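Local coordinates for ABC-type metal ion transport system, periplasmic component (Vibrio vulnificus, PDB 3K2D), which binds methionine, probably as the substrate-binding component of an ABC transporter, and activates Toll-like receptor 2 as an immunogenic lipoprotein, at residues P65-Q70 against L78-N83; N202-R207 against Q217-A222. The protein carries 4 engineered substitutions. All blocks are in the same frame, centred on the assembly; numbering follows the deposited sequence.

Contact 1 (P65-Q70 against L78-N83). With MET (methionine), chain C.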
# COMPACT_ATOMS: atom_id res chain seq x y z
N PRO A 65 -0.97 -8.70 -5.52
CA PRO A 65 0.20 -9.51 -5.14
C PRO A 65 0.23 -9.78 -3.65
O PRO A 65 0.49 -10.90 -3.22
CB PRO A 65 1.37 -8.66 -5.60
CG PRO A 65 0.83 -7.97 -6.81
CD PRO A 65 -0.55 -7.55 -6.34
N TYR A 66 -0.04 -8.74 -2.87
CA TYR A 66 -0.02 -8.86 -1.42
C TYR A 66 -1.11 -9.77 -0.85
O TYR A 66 -0.87 -10.54 0.07
CB TYR A 66 -0.13 -7.48 -0.79
CG TYR A 66 0.03 -7.51 0.71
CD1 TYR A 66 -1.05 -7.79 1.54
CD2 TYR A 66 1.27 -7.29 1.30
CE1 TYR A 66 -0.90 -7.83 2.92
CE2 TYR A 66 1.43 -7.33 2.67
CZ TYR A 66 0.34 -7.60 3.48
OH TYR A 66 0.50 -7.65 4.85
N LEU A 67 -2.31 -9.65 -1.40
CA LEU A 67 -3.43 -10.46 -0.96
C LEU A 67 -3.19 -11.94 -1.30
O LEU A 67 -3.33 -12.81 -0.44
CB LEU A 67 -4.71 -9.96 -1.64
CG LEU A 67 -5.97 -10.83 -1.57
CD1 LEU A 67 -6.46 -10.96 -0.13
CD2 LEU A 67 -7.03 -10.19 -2.46
N ASP A 68 -2.81 -12.21 -2.55
CA ASP A 68 -2.55 -13.59 -2.95
C ASP A 68 -1.50 -14.24 -2.05
O ASP A 68 -1.66 -15.37 -1.59
CB ASP A 68 -2.08 -13.66 -4.41
CG ASP A 68 -3.16 -13.28 -5.40
OD1 ASP A 68 -4.35 -13.29 -5.02
OD2 ASP A 68 -2.84 -12.99 -6.57
N ARG A 69 -0.42 -13.51 -1.80
CA ARG A 69 0.66 -14.02 -0.98
C ARG A 69 0.18 -14.33 0.44
O ARG A 69 0.52 -15.35 1.02
CB ARG A 69 1.80 -13.01 -0.94
CG ARG A 69 2.95 -13.43 -0.05
CD ARG A 69 3.59 -14.71 -0.55
NE ARG A 69 4.59 -15.19 0.41
CZ ARG A 69 5.73 -15.76 0.06
NH1 ARG A 69 6.03 -15.94 -1.22
NH2 ARG A 69 6.59 -16.13 1.00
N GLN A 70 -0.62 -13.43 0.99
CA GLN A 70 -1.11 -13.61 2.34
C GLN A 70 -2.15 -14.74 2.44
O GLN A 70 -2.23 -15.43 3.45
CB GLN A 70 -1.71 -12.31 2.83
CG GLN A 70 -2.22 -12.38 4.24
CD GLN A 70 -1.73 -11.22 5.03
OE1 GLN A 70 -0.54 -11.13 5.34
NE2 GLN A 70 -2.63 -10.30 5.36
N LEU A 78 -10.71 -15.00 0.73
CA LEU A 78 -11.22 -13.65 0.52
C LEU A 78 -11.45 -13.44 -0.95
O LEU A 78 -10.94 -14.18 -1.78
CB LEU A 78 -10.19 -12.65 1.04
CG LEU A 78 -9.71 -12.96 2.45
CD1 LEU A 78 -8.54 -12.06 2.83
CD2 LEU A 78 -10.87 -12.79 3.42
N THR A 79 -12.23 -12.42 -1.30
CA THR A 79 -12.49 -12.15 -2.69
C THR A 79 -12.39 -10.66 -2.95
O THR A 79 -12.85 -9.85 -2.14
CB THR A 79 -13.91 -12.61 -3.10
OG1 THR A 79 -14.11 -13.97 -2.71
CG2 THR A 79 -14.09 -12.51 -4.60
N ILE A 80 -11.78 -10.29 -4.08
CA ILE A 80 -11.67 -8.89 -4.42
C ILE A 80 -13.06 -8.35 -4.77
O ILE A 80 -13.82 -8.99 -5.51
CB ILE A 80 -10.72 -8.70 -5.62
CG1 ILE A 80 -9.30 -9.12 -5.21
CG2 ILE A 80 -10.74 -7.24 -6.07
CD1 ILE A 80 -8.27 -9.10 -6.36
N ALA A 81 -13.40 -7.19 -4.23
CA ALA A 81 -14.71 -6.57 -4.47
C ALA A 81 -14.64 -5.45 -5.53
O ALA A 81 -15.60 -5.22 -6.25
CB ALA A 81 -15.27 -6.03 -3.18
N GLY A 82 -13.49 -4.77 -5.59
CA GLY A 82 -13.29 -3.70 -6.55
C GLY A 82 -11.95 -3.01 -6.40
O GLY A 82 -11.31 -3.09 -5.34
N ASN A 83 -11.49 -2.33 -7.44
CA ASN A 83 -10.21 -1.63 -7.38
C ASN A 83 -10.39 -0.23 -6.80
O ASN A 83 -11.44 0.37 -6.95
CB ASN A 83 -9.59 -1.47 -8.78
CG ASN A 83 -9.41 -2.78 -9.51
OD1 ASN A 83 -9.19 -3.83 -8.90
ND2 ASN A 83 -9.48 -2.73 -10.83
N MET C . -0.81 0.68 -0.19
CA MET C . 0.47 0.00 -0.62
C MET C . 0.91 0.64 -1.89
O MET C . 0.06 0.89 -2.78
CB MET C . 0.31 -1.47 -0.94
CG MET C . -0.09 -2.31 0.19
SD MET C . 0.25 -4.01 -0.12
CE MET C . -0.38 -4.43 1.47
OXT MET C . 2.12 0.88 -2.03
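The ring of Y66 takes the thioether methyl of the bound methionine on one face, while its neighbour L67 turns to strand 78-83. Methyl carbon CE sits 3.1 Å above the ring plane, over the centre of the ring, a placement that fits a CH-pi contact. The sulfur lies nearer the root of the side chain, with SD of the ligand 3.6 Å from CG of Y66. The ring reaches this position because CG is anti to the backbone N (chi1 -174°). Y44, F61 and N116, fellow residues of the methionine pocket, also touch Y66, so the ring belongs to a wall built from several parts of the chain.

Against the strand, L67 does the work with its two methyls. CD1 meets CD1 of L78 at 3.8 Å, branch end to branch end, and CD2 lies 3.7 Å from CG1 of I80, against the shaft of the isoleucine rather than its terminal methyl. The leucine therefore forks between two residues on the same side of the strand, while T79 between them points away from the helix. V205 of the neighbouring strand 202-207 touches both L67 and L78, extending this apolar patch across the sheet.

This is helix-on-sheet packing in an alpha/beta lobe of the periplasmic binding protein type: helix 64-74 packs on the sheet, reaching strand 78-83, an edge strand within the chain, through L67. No hydrogen bond or salt bridge crosses between 65-70 and 78-83, and only about 130 Å² is buried. The chemistry is dispersion and exclusion of water at two successive side chains: L67 against aliphatic groups at the sheet, and the aromatic face of Y66 for the ligand's apolar methyl, consistent with recognition of the thioether end by shape rather than by polar bonds.

Contact 2 (N202-R207 against Q217-A222). With MET (methionine), chain C.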
# COMPACT_ATOMS: atom_id res chain seq x y z
N ASN A 202 -4.59 -0.74 -5.66
CA ASN A 202 -5.20 -1.17 -4.41
C ASN A 202 -6.62 -1.70 -4.60
O ASN A 202 -7.23 -1.54 -5.65
CB ASN A 202 -5.18 -0.05 -3.37
CG ASN A 202 -3.79 0.18 -2.81
OD1 ASN A 202 -3.62 0.82 -1.78
ND2 ASN A 202 -2.78 -0.35 -3.50
N LEU A 203 -7.14 -2.34 -3.56
CA LEU A 203 -8.43 -2.97 -3.66
C LEU A 203 -9.28 -2.92 -2.40
O LEU A 203 -8.80 -2.64 -1.30
CB LEU A 203 -8.23 -4.44 -3.99
CG LEU A 203 -7.09 -4.86 -4.90
CD1 LEU A 203 -6.78 -6.32 -4.69
CD2 LEU A 203 -7.46 -4.59 -6.33
N ILE A 204 -10.55 -3.20 -2.60
CA ILE A 204 -11.48 -3.30 -1.50
C ILE A 204 -11.72 -4.80 -1.51
O ILE A 204 -12.21 -5.37 -2.49
CB ILE A 204 -12.78 -2.55 -1.76
CG1 ILE A 204 -12.51 -1.04 -1.78
CG2 ILE A 204 -13.82 -2.93 -0.70
CD1 ILE A 204 -13.71 -0.19 -2.13
N VAL A 205 -11.33 -5.45 -0.43
CA VAL A 205 -11.49 -6.88 -0.32
C VAL A 205 -12.49 -7.23 0.76
O VAL A 205 -12.56 -6.58 1.82
CB VAL A 205 -10.13 -7.56 -0.01
CG1 VAL A 205 -10.31 -9.07 0.06
CG2 VAL A 205 -9.10 -7.18 -1.07
N ALA A 206 -13.26 -8.28 0.49
CA ALA A 206 -14.26 -8.75 1.43
C ALA A 206 -14.07 -10.26 1.56
O ALA A 206 -13.21 -10.85 0.91
CB ALA A 206 -15.65 -8.44 0.90
N ARG A 207 -14.87 -10.88 2.43
CA ARG A 207 -14.77 -12.33 2.57
C ARG A 207 -15.36 -12.95 1.32
O ARG A 207 -16.08 -12.31 0.56
CB ARG A 207 -15.53 -12.82 3.80
CG ARG A 207 -14.77 -12.62 5.09
CD ARG A 207 -15.44 -13.36 6.22
NE ARG A 207 -16.75 -12.80 6.52
CZ ARG A 207 -16.93 -11.63 7.12
NH1 ARG A 207 -15.89 -10.90 7.47
NH2 ARG A 207 -18.15 -11.20 7.38
N GLN A 217 -20.63 -4.21 -2.14
CA GLN A 217 -20.72 -3.59 -3.45
C GLN A 217 -20.95 -2.08 -3.39
O GLN A 217 -20.32 -1.32 -4.13
CB GLN A 217 -21.84 -4.23 -4.28
CG GLN A 217 -21.68 -5.70 -4.63
CD GLN A 217 -20.40 -6.01 -5.38
OE1 GLN A 217 -20.08 -5.36 -6.38
NE2 GLN A 217 -19.67 -7.02 -4.91
N ASN A 218 -21.87 -1.62 -2.54
CA ASN A 218 -22.14 -0.18 -2.47
C ASN A 218 -20.97 0.65 -1.99
O ASN A 218 -20.73 1.73 -2.50
CB ASN A 218 -23.38 0.12 -1.60
CG ASN A 218 -24.68 -0.27 -2.28
OD1 ASN A 218 -24.75 -0.31 -3.51
ND2 ASN A 218 -25.70 -0.54 -1.49
N PHE A 219 -20.24 0.15 -1.00
CA PHE A 219 -19.09 0.89 -0.51
C PHE A 219 -18.06 1.03 -1.64
O PHE A 219 -17.45 2.09 -1.79
CB PHE A 219 -18.45 0.18 0.68
CG PHE A 219 -17.28 0.92 1.24
CD1 PHE A 219 -17.47 2.07 1.99
CD2 PHE A 219 -15.99 0.52 0.95
CE1 PHE A 219 -16.39 2.81 2.44
CE2 PHE A 219 -14.90 1.25 1.39
CZ PHE A 219 -15.10 2.40 2.13
N VAL A 220 -17.89 -0.03 -2.43
CA VAL A 220 -16.96 -0.04 -3.56
C VAL A 220 -17.33 1.06 -4.53
O VAL A 220 -16.47 1.78 -5.03
CB VAL A 220 -17.00 -1.39 -4.34
CG1 VAL A 220 -16.21 -1.28 -5.63
CG2 VAL A 220 -16.44 -2.50 -3.50
N LYS A 221 -18.62 1.20 -4.81
CA LYS A 221 -19.09 2.21 -5.74
C LYS A 221 -18.85 3.62 -5.19
O LYS A 221 -18.36 4.51 -5.89
CB LYS A 221 -20.59 2.00 -6.04
CG LYS A 221 -20.97 2.30 -7.48
CD LYS A 221 -22.46 2.08 -7.77
CE LYS A 221 -22.87 0.60 -7.73
NZ LYS A 221 -22.85 0.01 -6.36
N ALA A 222 -19.17 3.81 -3.93
CA ALA A 222 -18.98 5.10 -3.29
C ALA A 222 -17.51 5.55 -3.33
O ALA A 222 -17.21 6.73 -3.51
CB ALA A 222 -19.48 5.03 -1.84
N MET C . -0.81 0.68 -0.19
CA MET C . 0.47 0.00 -0.62
C MET C . 0.91 0.64 -1.89
O MET C . 0.06 0.89 -2.78
CB MET C . 0.31 -1.47 -0.94
CG MET C . -0.09 -2.31 0.19
SD MET C . 0.25 -4.01 -0.12
CE MET C . -0.38 -4.43 1.47
OXT MET C . 2.12 0.88 -2.03
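I204 meets V220 and F219 where strand 202-207 packs against helix 214-223, the helix that follows it in the chain, in the alpha/beta fold of a periplasmic binding protein lobe. The terminal methyl CD1 of I204 carries most of the contact: it lies 3.6 Å from CA of V220, right on the helix backbone, and 3.8 Å from CG2 of the same valine. CG2 of I204 adds a second touch on that valine methyl at 3.9 Å. The same CD1 comes obliquely to the F219 ring, 3.9 Å from CD2. Its reach follows from the chain shape: CG1 is anti to the carbonyl carbon (chi1 -69°) and the chain then runs on extended to CD1.

One layer out, F219 rests on M58 of strand 58-63 and V220 on A81 of strand 78-83, so the helix spreads over the sheet on both flanks of I204. V205 points away from this helix, and its backbone pairs with N59.

All three touching residues are buried, and the contact is purely apolar. Two residues before I204, N202 turns to the ligand. Backbone bonds to T84 and F85, packing on H63 and Y87 and a weak ND2 bond to Y200 O help place it. Its amide meets both the amino group and the carboxylate of methionine: OD1 accepts a weak bond from the ligand N, and ND2 donates to its O at 3.2 Å (156°).

Overall arrangement
Contacts 1 and 2 have centres 11 Å apart and share one sheet, in which strands 78-83 and 202-207 are antiparallel neighbours. The strands join partly through a classic beta bulge: A81 and G82 both face I204, with A81 N 2.8 Å from I204 O and G82 O 2.8 Å from I204 N, both probable hydrogen bonds. Helix 64-74 and helix 214-223 lie on opposite faces of this sheet. Both contacts reach the methionine at different ends: contact 1 supplies Y66 to the thioether, contact 2 supplies N202 to the amino acid group. R119 and T177 add further hydrogen bonds to the ligand.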